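Local coordinates for COG1633: Uncharacterized conserved protein (PDB 2OH3), which binds zinc within a four-helix bundle and is probably a rubrerythrin-like member of the ferritin superfamily, its biological role uncharacterised, at residues Glu8-Ala13 with Arg62-Pro67. Sequence-based numbering, arbitrary orientation.
Sequences EFLAHA and RALELP
The ring of P67 sits against the first turns of helix 6-33, filling the shallow hollow between the backbone of E8 and the methyl of A11, one helical turn on. Its CG lies 4.0 Å from CA of E8 and also meets CG of E8 at 3.9 Å, the two side chains crossing at about a right angle, while its CD lies 3.8 Å from CB of A11. A compact ring suits so shallow a site, and alanine suits its floor: the loop backbone comes close enough for O of P67 to stand 3.5 Å from CB of A11. L66 supplies the next bump. Its isopropyl fork closes on the backbone where L10 joins A11, CD1 at CA of A11 and CD2 4.1 Å from CB of L10; a forked leucine suits such a ridge. L10 points its CB at the loop, and chi1 -65° with an extended chi2 (179°) carries its CD1 to within 4.0 Å of CD1 of L64, the two side chains crossing at about a right angle. No hydrogen bond joins the segments, and the fit rests largely on apolar contact. With P67 replaced by alanine, CG and CD are gone, which would probably open a gap beside E8 and A11 and free the loop backbone to turn. OE1 of E8 is hydrogen-bonded to N of T5. The contact lays the irregular chain after helix 37-61 along helix 6-33 near its start. L10 also touches I57 and R60 of helix 37-61, whereas F9, facing away from the loop, packs into the four-helix bundle against helices 94-118 and 122-148.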
# COMPACT_ATOMS: atom_id res chain seq x y z
N GLU A 8 12.20 -13.26 11.14
CA GLU A 8 11.23 -13.08 10.09
C GLU A 8 9.85 -12.83 10.66
O GLU A 8 9.16 -11.93 10.18
CB GLU A 8 11.20 -14.29 9.16
CG GLU A 8 12.42 -14.39 8.29
CD GLU A 8 12.47 -15.69 7.50
OE1 GLU A 8 11.96 -16.74 7.98
OE2 GLU A 8 13.01 -15.66 6.39
N PHE A 9 9.46 -13.60 11.67
CA PHE A 9 8.15 -13.42 12.32
C PHE A 9 8.01 -12.02 12.96
O PHE A 9 7.03 -11.32 12.73
CB PHE A 9 7.88 -14.51 13.34
CG PHE A 9 6.54 -14.39 14.04
CD1 PHE A 9 5.39 -14.88 13.47
CD2 PHE A 9 6.44 -13.77 15.28
CE1 PHE A 9 4.18 -14.77 14.11
CE2 PHE A 9 5.23 -13.63 15.91
CZ PHE A 9 4.12 -14.14 15.35
N LEU A 10 9.01 -11.63 13.74
CA LEU A 10 8.99 -10.33 14.39
C LEU A 10 8.98 -9.19 13.36
O LEU A 10 8.30 -8.20 13.56
CB LEU A 10 10.15 -10.20 15.36
CG LEU A 10 10.05 -11.18 16.55
CD1 LEU A 10 11.27 -10.99 17.44
CD2 LEU A 10 8.74 -11.01 17.34
N ALA A 11 9.69 -9.34 12.24
CA ALA A 11 9.66 -8.36 11.15
C ALA A 11 8.27 -8.24 10.58
O ALA A 11 7.79 -7.13 10.31
CB ALA A 11 10.68 -8.70 10.04
N HIS A 12 7.61 -9.38 10.40
CA HIS A 12 6.23 -9.36 9.93
C HIS A 12 5.32 -8.67 10.94
O HIS A 12 4.58 -7.73 10.62
CB HIS A 12 5.73 -10.77 9.65
CG HIS A 12 6.00 -11.25 8.26
ND1 HIS A 12 7.21 -11.79 7.87
CD2 HIS A 12 5.20 -11.30 7.16
CE1 HIS A 12 7.15 -12.14 6.60
NE2 HIS A 12 5.94 -11.85 6.15
N ALA A 13 5.39 -9.09 12.18
CA ALA A 13 4.57 -8.50 13.20
C ALA A 13 4.73 -6.99 13.33
O ALA A 13 3.73 -6.27 13.44
CB ALA A 13 4.81 -9.22 14.53
N ARG A 62 14.73 -6.12 19.40
CA ARG A 62 16.05 -5.57 19.67
C ARG A 62 17.11 -6.67 19.73
O ARG A 62 18.27 -6.43 19.52
CB ARG A 62 16.07 -4.86 21.01
CG ARG A 62 15.27 -3.60 21.10
CD ARG A 62 15.12 -3.16 22.58
NE ARG A 62 16.41 -2.91 23.24
N ALA A 63 16.71 -7.89 20.05
CA ALA A 63 17.65 -9.01 20.14
C ALA A 63 18.10 -9.50 18.78
O ALA A 63 19.03 -10.28 18.70
CB ALA A 63 17.02 -10.15 20.89
N LEU A 64 17.42 -9.08 17.71
CA LEU A 64 17.65 -9.71 16.43
C LEU A 64 17.88 -8.74 15.28
O LEU A 64 17.35 -7.64 15.26
CB LEU A 64 16.49 -10.63 16.12
CG LEU A 64 16.20 -11.76 17.14
CD1 LEU A 64 14.93 -12.52 16.76
CD2 LEU A 64 17.35 -12.73 17.24
N GLU A 65 18.66 -9.18 14.30
CA GLU A 65 18.77 -8.48 13.04
C GLU A 65 17.54 -8.85 12.23
O GLU A 65 17.35 -10.03 11.89
CB GLU A 65 20.04 -8.90 12.32
CG GLU A 65 20.48 -7.90 11.29
CD GLU A 65 21.45 -8.50 10.30
OE1 GLU A 65 22.25 -9.40 10.69
OE2 GLU A 65 21.39 -8.07 9.12
N LEU A 66 16.69 -7.88 11.93
CA LEU A 66 15.43 -8.18 11.24
C LEU A 66 15.60 -8.04 9.73
O LEU A 66 16.31 -7.15 9.27
CB LEU A 66 14.32 -7.25 11.72
CG LEU A 66 13.85 -7.32 13.18
CD1 LEU A 66 12.59 -6.47 13.35
CD2 LEU A 66 13.57 -8.73 13.67
N PRO A 67 14.94 -8.92 8.93
CA PRO A 67 14.98 -8.70 7.49
C PRO A 67 14.05 -7.58 7.11
O PRO A 67 13.02 -7.36 7.76
CB PRO A 67 14.52 -10.05 6.91
CG PRO A 67 13.67 -10.67 7.97
CD PRO A 67 14.16 -10.12 9.30